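Local coordinates for protein DNA polymerase (Pyrobaculum calidifontis, PDB 5MDN) that probably catalyses template-directed DNA synthesis, adding nucleotides from deoxyribonucleoside 5'-triphosphates to a growing DNA strand and releasing diphosphate, as a family B polymerase, at residues 211-216 / 247-252; 184-189 / 206-211; 252-257 / 269-274. All blocks are in the same frame, centred on the assembly; numbering follows the deposited sequence.

Interaction 1: 211-216 / 247-252; sequences VIRGFV and LGVPLR
V216 sets CG1 anti to its backbone N (chi1 174°), which lays that methyl against the carbonyl of R252 and turns CG2 towards L251. The chi1 of L251 (-169°) places CG anti to the backbone N, and its CD1 meets V216 CG2 at 3.7 Å, the side chains crossing at a slant. One turn earlier, I212 works in two directions: CG2 packs on V249 CG1 at 3.7 Å, while CD1 reaches L247 CD1 at 3.9 Å. Beta-branched and leucine side chains suit this seam, where helix meets loop without a cross-segment hydrogen bond. R213, bent at chi2 and chi3, brings NH1 to V249 CG2; its NH2 comes to 4.1 Å from R252 NH2, the guanidinium planes 24° apart, and a salt bridge from R213 NE to D217 OD2 probably eases the like charges. G248, with positive phi, ends helix 232-247 in a Schellman motif and releases the chain towards V249. With an alanine in place of V216, both methyls would go, which is likely to open a gap beside L251 CD1 and the R252 carbonyl. The seam ties helix 209-222 to the loop leaving helix 232-247; beyond it F215 faces strand 186-193, and A244 and L240 support L251.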
loop_
_atom_site.group_PDB
_atom_site.type_symbol
_atom_site.label_atom_id
_atom_site.label_comp_id
_atom_site.label_asym_id
_atom_site.label_seq_id
_atom_site.Cartn_x
_atom_site.Cartn_y
_atom_site.Cartn_z
ATOM N N VAL A 211 -20.858 7.999 22.317
ATOM C CA VAL A 211 -20.424 7.228 21.155
ATOM C C VAL A 211 -19.028 6.650 21.369
ATOM O O VAL A 211 -18.780 5.475 21.074
ATOM C CB VAL A 211 -20.500 8.091 19.881
ATOM C CG1 VAL A 211 -19.824 9.433 20.092
ATOM C CG2 VAL A 211 -19.865 7.363 18.709
ATOM N N ILE A 212 -18.093 7.455 21.883
ATOM C CA ILE A 212 -16.760 6.932 22.171
ATOM C C ILE A 212 -16.837 5.859 23.247
ATOM O O ILE A 212 -16.161 4.825 23.166
ATOM C CB ILE A 212 -15.803 8.072 22.569
ATOM C CG1 ILE A 212 -15.591 9.031 21.397
ATOM C CG2 ILE A 212 -14.463 7.513 23.036
ATOM C CD1 ILE A 212 -14.736 10.236 21.739
ATOM N N ARG A 213 -17.665 6.084 24.268
ATOM C CA ARG A 213 -17.899 5.058 25.277
ATOM C C ARG A 213 -18.500 3.804 24.652
ATOM O O ARG A 213 -18.110 2.681 24.992
ATOM C CB ARG A 213 -18.819 5.605 26.367
ATOM C CG ARG A 213 -18.925 4.722 27.592
ATOM C CD ARG A 213 -17.594 4.664 28.327
ATOM N NE ARG A 213 -16.894 3.400 28.131
ATOM C CZ ARG A 213 -15.575 3.260 28.221
ATOM N NH1 ARG A 213 -14.813 4.307 28.504
ATOM N NH2 ARG A 213 -15.019 2.072 28.032
ATOM N N GLY A 214 -19.456 3.979 23.736
ATOM C CA GLY A 214 -20.076 2.830 23.094
ATOM C C GLY A 214 -19.122 2.067 22.194
ATOM O O GLY A 214 -19.149 0.833 22.153
ATOM N N PHE A 215 -18.281 2.787 21.448
ATOM C CA PHE A 215 -17.287 2.131 20.602
ATOM C C PHE A 215 -16.319 1.299 21.437
ATOM O O PHE A 215 -16.064 0.128 21.132
ATOM C CB PHE A 215 -16.532 3.170 19.774
ATOM C CG PHE A 215 -15.483 2.585 18.871
ATOM C CD1 PHE A 215 -15.783 1.520 18.035
ATOM C CD2 PHE A 215 -14.200 3.105 18.851
ATOM C CE1 PHE A 215 -14.816 0.981 17.202
ATOM C CE2 PHE A 215 -13.231 2.571 18.021
ATOM C CZ PHE A 215 -13.539 1.509 17.195
ATOM N N VAL A 216 -15.757 1.898 22.491
ATOM C CA VAL A 216 -14.787 1.196 23.329
ATOM C C VAL A 216 -15.422 -0.038 23.962
ATOM O O VAL A 216 -14.834 -1.125 23.972
ATOM C CB VAL A 216 -14.210 2.146 24.394
ATOM C CG1 VAL A 216 -13.325 1.381 25.357
ATOM C CG2 VAL A 216 -13.427 3.268 23.733
ATOM N N LEU A 247 -12.223 14.977 25.479
ATOM C CA LEU A 247 -13.409 14.654 26.263
ATOM C C LEU A 247 -13.091 13.935 27.566
ATOM O O LEU A 247 -13.986 13.780 28.403
ATOM C CB LEU A 247 -14.377 13.801 25.438
ATOM C CG LEU A 247 -14.812 14.358 24.081
ATOM C CD1 LEU A 247 -15.961 13.539 23.524
ATOM C CD2 LEU A 247 -15.200 15.828 24.192
ATOM N N GLY A 248 -11.849 13.504 27.765
ATOM C CA GLY A 248 -11.477 12.797 28.976
ATOM C C GLY A 248 -12.133 11.447 29.146
ATOM O O GLY A 248 -12.356 11.011 30.281
ATOM N N VAL A 249 -12.448 10.769 28.052
ATOM C CA VAL A 249 -12.867 9.372 28.067
ATOM C C VAL A 249 -11.777 8.551 27.383
ATOM O O VAL A 249 -11.442 8.821 26.221
ATOM C CB VAL A 249 -14.239 9.174 27.397
ATOM C CG1 VAL A 249 -14.283 9.795 26.005
ATOM C CG2 VAL A 249 -14.592 7.689 27.341
ATOM N N PRO A 250 -11.174 7.577 28.062
ATOM C CA PRO A 250 -10.010 6.893 27.483
ATOM C C PRO A 250 -10.406 5.941 26.364
ATOM O O PRO A 250 -11.445 5.279 26.419
ATOM C CB PRO A 250 -9.415 6.141 28.678
ATOM C CG PRO A 250 -10.581 5.890 29.574
ATOM C CD PRO A 250 -11.496 7.080 29.413
ATOM N N LEU A 251 -9.559 5.884 25.339
ATOM C CA LEU A 251 -9.816 5.069 24.151
ATOM C C LEU A 251 -9.130 3.708 24.289
ATOM O O LEU A 251 -8.264 3.325 23.505
ATOM C CB LEU A 251 -9.348 5.805 22.899
ATOM C CG LEU A 251 -9.745 5.269 21.521
ATOM C CD1 LEU A 251 -11.254 5.094 21.410
ATOM C CD2 LEU A 251 -9.223 6.179 20.420
ATOM N N ARG A 252 -9.537 2.977 25.325
ATOM C CA ARG A 252 -8.884 1.724 25.711
ATOM C C ARG A 252 -9.505 0.585 24.913
ATOM O O ARG A 252 -10.472 -0.043 25.342
ATOM C CB ARG A 252 -9.016 1.489 27.209
ATOM C CG ARG A 252 -8.350 2.543 28.070
ATOM C CD ARG A 252 -8.537 2.217 29.540
ATOM N NE ARG A 252 -9.951 2.100 29.891
ATOM C CZ ARG A 252 -10.572 0.944 30.101
ATOM N NH1 ARG A 252 -9.902 -0.196 30.001
ATOM N NH2 ARG A 252 -11.861 0.925 30.413
#

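Interaction 2: 184-189 / 206-211; sequences DPVVML and RDDRRV
D208 OD2 is gripped twice: the backbone N of V186 donates to it at 3.0 Å, and NE of R243, on helix 232-247, forms a salt bridge with it. The V186 bond is nearly straight, 163° at the hydrogen, yet it arrives from above the carboxylate, 59° out of its plane. An aspartate suits this buried place, since its short side chain can accept the peptide N-H at the start of strand 186-193 while its charge is answered by the arginine; that pairing would be expected to keep it ionised. D208 also occupies the N-cap position of helix 209-222, but its side chain makes no capping bond and is turned to the strand instead: a chi1 of 50° sets CG between the backbone N and the carbonyl carbon, facing P185 and V186. P185 brings CB to 3.4 Å from D208 OD1, and its CG rests on CA of R206 at 3.9 Å. Lacking an N-H, P185 needs no acceptor for its backbone N, and its ring carbons can pack on D208 and R206.

Further along, V211 sends its two methyls to different partners. CG1 approaches the carbonyl O of V186 at 3.7 Å, while CG2, anti to the backbone N, packs on L189 CB at 3.6 Å. F201 on strand 198-202 also touches V211, so the helix start is seated on two adjacent strands. Between V186 and L189, V187 and M188 both face E171 in a classic beta bulge. The strand order 198-202, 186-193, 165-172, 226-229, 274-277, with helix 209-222 following strand 198-202 in the chain and packing on the sheet, is the RNase H-like arrangement of the family B exonuclease domain.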
loop_
_atom_site.group_PDB
_atom_site.type_symbol
_atom_site.label_atom_id
_atom_site.label_comp_id
_atom_site.label_asym_id
_atom_site.label_seq_id
_atom_site.Cartn_x
_atom_site.Cartn_y
_atom_site.Cartn_z
ATOM N N ASP A 184 -15.035 19.912 17.650
ATOM C CA ASP A 184 -15.954 19.271 16.705
ATOM C C ASP A 184 -16.181 17.815 17.097
ATOM O O ASP A 184 -15.216 17.044 17.173
ATOM C CB ASP A 184 -15.408 19.349 15.283
ATOM C CG ASP A 184 -15.118 20.768 14.848
ATOM O OD1 ASP A 184 -14.153 21.366 15.367
ATOM O OD2 ASP A 184 -15.856 21.285 13.984
ATOM N N PRO A 185 -17.421 17.400 17.350
ATOM C CA PRO A 185 -17.672 16.066 17.902
ATOM C C PRO A 185 -17.778 14.979 16.840
ATOM O O PRO A 185 -18.076 15.230 15.670
ATOM C CB PRO A 185 -19.018 16.251 18.613
ATOM C CG PRO A 185 -19.722 17.258 17.771
ATOM C CD PRO A 185 -18.648 18.213 17.298
ATOM N N VAL A 186 -17.527 13.748 17.282
ATOM C CA VAL A 186 -17.764 12.565 16.458
ATOM C C VAL A 186 -19.272 12.327 16.401
ATOM O O VAL A 186 -19.884 11.914 17.390
ATOM C CB VAL A 186 -17.026 11.336 17.002
ATOM C CG1 VAL A 186 -17.423 10.086 16.230
ATOM C CG2 VAL A 186 -15.520 11.548 16.934
ATOM N N VAL A 187 -19.873 12.593 15.242
ATOM C CA VAL A 187 -21.329 12.614 15.131
ATOM C C VAL A 187 -21.898 11.198 15.087
ATOM O O VAL A 187 -22.859 10.879 15.795
ATOM C CB VAL A 187 -21.748 13.447 13.903
ATOM C CG1 VAL A 187 -22.892 12.788 13.146
ATOM C CG2 VAL A 187 -22.129 14.861 14.328
ATOM N N MET A 188 -21.317 10.327 14.261
ATOM C CA MET A 188 -21.790 8.958 14.131
ATOM C C MET A 188 -20.603 8.014 14.031
ATOM O O MET A 188 -19.537 8.379 13.526
ATOM C CB MET A 188 -22.692 8.782 12.899
ATOM C CG MET A 188 -24.160 9.108 13.127
ATOM S SD MET A 188 -25.140 8.825 11.638
ATOM C CE MET A 188 -26.802 8.909 12.299
ATOM N N LEU A 189 -20.798 6.793 14.523
ATOM C CA LEU A 189 -19.778 5.752 14.427
ATOM C C LEU A 189 -20.493 4.415 14.305
ATOM O O LEU A 189 -21.144 3.974 15.258
ATOM C CB LEU A 189 -18.850 5.774 15.641
ATOM C CG LEU A 189 -17.563 4.943 15.609
ATOM C CD1 LEU A 189 -16.519 5.559 16.528
ATOM C CD2 LEU A 189 -17.816 3.496 15.999
ATOM N N ARG A 206 -24.215 17.671 19.552
ATOM C CA ARG A 206 -22.875 18.235 19.787
ATOM C C ARG A 206 -22.148 17.653 20.996
ATOM O O ARG A 206 -21.121 18.218 21.396
ATOM C CB ARG A 206 -22.885 19.762 19.930
ATOM C CG ARG A 206 -23.634 20.468 18.823
ATOM C CD ARG A 206 -22.908 20.325 17.506
ATOM N NE ARG A 206 -21.915 21.381 17.351
ATOM C CZ ARG A 206 -22.123 22.485 16.644
ATOM N NH1 ARG A 206 -23.281 22.655 16.021
ATOM N NH2 ARG A 206 -21.177 23.410 16.554
ATOM N N ASP A 207 -22.625 16.563 21.594
ATOM C CA ASP A 207 -21.928 15.914 22.701
ATOM C C ASP A 207 -21.733 14.446 22.354
ATOM O O ASP A 207 -22.712 13.726 22.128
ATOM C CB ASP A 207 -22.691 16.057 24.020
ATOM C CG ASP A 207 -21.972 15.383 25.181
ATOM O OD1 ASP A 207 -20.920 15.906 25.611
ATOM O OD2 ASP A 207 -22.459 14.337 25.665
ATOM N N ASP A 208 -20.481 13.993 22.355
ATOM C CA ASP A 208 -20.112 12.704 21.787
ATOM C C ASP A 208 -19.421 11.818 22.818
ATOM O O ASP A 208 -18.487 11.075 22.502
ATOM C CB ASP A 208 -19.232 12.888 20.557
ATOM C CG ASP A 208 -18.076 13.824 20.803
ATOM O OD1 ASP A 208 -18.261 14.814 21.543
ATOM O OD2 ASP A 208 -16.983 13.575 20.249
ATOM N N ARG A 209 -19.861 11.899 24.076
ATOM C CA ARG A 209 -19.354 10.980 25.089
ATOM C C ARG A 209 -19.969 9.595 24.939
ATOM O O ARG A 209 -19.277 8.585 25.110
ATOM C CB ARG A 209 -19.641 11.517 26.490
ATOM C CG ARG A 209 -18.969 12.830 26.840
ATOM C CD ARG A 209 -19.379 13.279 28.236
ATOM N NE ARG A 209 -18.547 14.357 28.762
ATOM C CZ ARG A 209 -17.465 14.168 29.510
ATOM N NH1 ARG A 209 -17.081 12.937 29.826
ATOM N NH2 ARG A 209 -16.771 15.209 29.950
ATOM N N ARG A 210 -21.269 9.534 24.635
ATOM C CA ARG A 210 -21.955 8.251 24.500
ATOM C C ARG A 210 -21.370 7.386 23.389
ATOM O O ARG A 210 -21.387 6.154 23.495
ATOM C CB ARG A 210 -23.447 8.476 24.245
ATOM C CG ARG A 210 -23.756 9.401 23.070
ATOM C CD ARG A 210 -25.237 9.776 23.017
ATOM N NE ARG A 210 -26.072 8.631 22.644
ATOM C CZ ARG A 210 -27.402 8.641 22.624
ATOM N NH1 ARG A 210 -28.068 9.737 22.960
ATOM N NH2 ARG A 210 -28.064 7.545 22.271
ATOM N N VAL A 211 -20.858 7.999 22.317
ATOM C CA VAL A 211 -20.424 7.228 21.155
ATOM C C VAL A 211 -19.028 6.650 21.369
ATOM O O VAL A 211 -18.780 5.475 21.074
ATOM C CB VAL A 211 -20.500 8.091 19.881
ATOM C CG1 VAL A 211 -19.824 9.433 20.092
ATOM C CG2 VAL A 211 -19.865 7.363 18.709
#

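Interaction 3: 252-257 / 269-274; sequences RVDRLG and SVVGRA
R255 and V271 join two tight turns: the backbone N of R255 donates to V271 O at 3.1 Å, almost straight at 174°. One partner belongs to a type I turn, D254 to G257, and the other to a type II turn, V270 to R273, itself closed by R273 N on V270 O. G272 takes the third position of the type II turn with positive phi, as glycine does readily, and a CB there would point at R255. D254 strengthens its own turn, OD1 accepting from L256 N at 2.9 Å in an Asx turn and also from the backbone N of G258.

Apolar groups fill in around the turns. V253 CG2 meets V270 CG1 at 3.9 Å, and the side chains of L256 and V271 cross at about a right angle, CD2 meeting CG1 at 3.7 Å. D254 runs alongside V271, both side chains pointing the same way.

The two arginine side chains cross. R255, extended from CG to NE, lays its CG over one face of the R273 guanidinium, 3.4 Å above the plane and displaced towards the rim; the two guanidinium planes stand 60° apart. They gather round a shared acid, D223, whose OD1 pairs with R255 NE and R273 NH2, while D225 takes R255 NH2 and P224 O accepts from R273 NE. Arginine suits both places because its several N-H groups can serve more than one acceptor. On the type II turn, G272 N bonds to OD2 of D7, which with D363 belongs to a magnesium site, so the paired turns form part of that site's surroundings.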
loop_
_atom_site.group_PDB
_atom_site.type_symbol
_atom_site.label_atom_id
_atom_site.label_comp_id
_atom_site.label_asym_id
_atom_site.label_seq_id
_atom_site.Cartn_x
_atom_site.Cartn_y
_atom_site.Cartn_z
ATOM N N ARG A 252 -9.537 2.977 25.325
ATOM C CA ARG A 252 -8.884 1.724 25.711
ATOM C C ARG A 252 -9.505 0.585 24.913
ATOM O O ARG A 252 -10.472 -0.043 25.342
ATOM C CB ARG A 252 -9.016 1.489 27.209
ATOM C CG ARG A 252 -8.350 2.543 28.070
ATOM C CD ARG A 252 -8.537 2.217 29.540
ATOM N NE ARG A 252 -9.951 2.100 29.891
ATOM C CZ ARG A 252 -10.572 0.944 30.101
ATOM N NH1 ARG A 252 -9.902 -0.196 30.001
ATOM N NH2 ARG A 252 -11.861 0.925 30.413
ATOM N N VAL A 253 -8.940 0.309 23.739
ATOM C CA VAL A 253 -9.497 -0.693 22.840
ATOM C C VAL A 253 -8.618 -1.932 22.683
ATOM O O VAL A 253 -9.125 -2.969 22.228
ATOM C CB VAL A 253 -9.814 -0.090 21.456
ATOM C CG1 VAL A 253 -10.916 0.949 21.571
ATOM C CG2 VAL A 253 -8.564 0.511 20.841
ATOM N N ASP A 254 -7.334 -1.873 23.033
ATOM C CA ASP A 254 -6.480 -3.033 22.821
ATOM C C ASP A 254 -6.720 -4.086 23.906
ATOM O O ASP A 254 -7.487 -3.884 24.853
ATOM C CB ASP A 254 -5.012 -2.600 22.718
ATOM C CG ASP A 254 -4.393 -2.178 24.050
ATOM O OD1 ASP A 254 -4.816 -2.630 25.134
ATOM O OD2 ASP A 254 -3.432 -1.382 24.003
ATOM N N ARG A 255 -6.056 -5.234 23.765
ATOM C CA ARG A 255 -6.327 -6.381 24.626
ATOM C C ARG A 255 -5.726 -6.265 26.022
ATOM O O ARG A 255 -6.019 -7.117 26.868
ATOM C CB ARG A 255 -5.874 -7.681 23.954
ATOM C CG ARG A 255 -6.811 -8.116 22.838
ATOM C CD ARG A 255 -6.816 -9.630 22.670
ATOM N NE ARG A 255 -7.824 -10.070 21.704
ATOM C CZ ARG A 255 -7.570 -10.637 20.528
ATOM N NH1 ARG A 255 -6.321 -10.848 20.138
ATOM N NH2 ARG A 255 -8.576 -11.001 19.742
ATOM N N LEU A 256 -4.896 -5.260 26.290
ATOM C CA LEU A 256 -4.388 -5.015 27.637
ATOM C C LEU A 256 -4.894 -3.679 28.168
ATOM O O LEU A 256 -4.186 -2.958 28.877
ATOM C CB LEU A 256 -2.861 -5.075 27.685
ATOM C CG LEU A 256 -2.152 -6.399 27.372
ATOM C CD1 LEU A 256 -2.795 -7.557 28.128
ATOM C CD2 LEU A 256 -2.092 -6.688 25.874
ATOM N N GLY A 257 -6.147 -3.359 27.853
ATOM C CA GLY A 257 -6.770 -2.134 28.328
ATOM C C GLY A 257 -6.048 -0.862 27.953
ATOM O O GLY A 257 -6.160 0.138 28.670
ATOM N N SER A 269 -1.005 1.191 15.989
ATOM C CA SER A 269 -0.918 -0.087 16.679
ATOM C C SER A 269 -2.040 -0.209 17.701
ATOM O O SER A 269 -2.281 0.715 18.485
ATOM C CB SER A 269 0.441 -0.236 17.365
ATOM O OG SER A 269 0.450 -1.357 18.232
ATOM N N VAL A 270 -2.720 -1.350 17.687
ATOM C CA VAL A 270 -3.679 -1.722 18.719
ATOM C C VAL A 270 -3.180 -3.048 19.277
ATOM O O VAL A 270 -3.369 -4.102 18.656
ATOM C CB VAL A 270 -5.108 -1.832 18.178
ATOM C CG1 VAL A 270 -6.082 -2.097 19.309
ATOM C CG2 VAL A 270 -5.493 -0.566 17.427
ATOM N N VAL A 271 -2.525 -2.994 20.441
ATOM C CA VAL A 271 -1.774 -4.136 20.956
ATOM C C VAL A 271 -2.676 -5.356 21.082
ATOM O O VAL A 271 -3.801 -5.274 21.589
ATOM C CB VAL A 271 -1.121 -3.774 22.298
ATOM C CG1 VAL A 271 -0.558 -5.015 22.975
ATOM C CG2 VAL A 271 -0.029 -2.734 22.092
ATOM N N GLY A 272 -2.175 -6.500 20.622
ATOM C CA GLY A 272 -2.902 -7.750 20.697
ATOM C C GLY A 272 -3.937 -7.961 19.617
ATOM O O GLY A 272 -4.757 -8.878 19.741
ATOM N N ARG A 273 -3.920 -7.154 18.558
ATOM C CA ARG A 273 -4.833 -7.337 17.439
ATOM C C ARG A 273 -4.276 -6.602 16.228
ATOM O O ARG A 273 -3.389 -5.752 16.348
ATOM C CB ARG A 273 -6.252 -6.855 17.777
ATOM C CG ARG A 273 -6.319 -5.672 18.728
ATOM C CD ARG A 273 -7.763 -5.267 18.990
ATOM N NE ARG A 273 -8.538 -6.353 19.585
ATOM C CZ ARG A 273 -9.114 -6.293 20.782
ATOM N NH1 ARG A 273 -9.008 -5.196 21.518
ATOM N NH2 ARG A 273 -9.802 -7.331 21.242
ATOM N N ALA A 274 -4.806 -6.948 15.057
ATOM C CA ALA A 274 -4.323 -6.424 13.783
ATOM C C ALA A 274 -5.217 -5.269 13.338
ATOM O O ALA A 274 -6.375 -5.479 12.964
ATOM C CB ALA A 274 -4.286 -7.528 12.728
#

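The three contacts follow one another along the chain within the exonuclease domain: interaction 2 closes before interaction 1 opens, and interaction 1 before interaction 3 opens. Interactions 2 and 1 both use helix 209-222 and share V211, their centres about 10 Å apart; L247 CD1 also packs on D208, and F215 on L189. Interaction 1 passes to interaction 3 through R252, with centres about 14 Å apart and V216 against V253. Interactions 2 and 3, about 22 Å apart between centres, do not touch. Helix 209-222 is thus fastened first to the sheet, then to the loop after helix 232-247, and that loop to the turn before strand 274-277, linking successive elements of the domain.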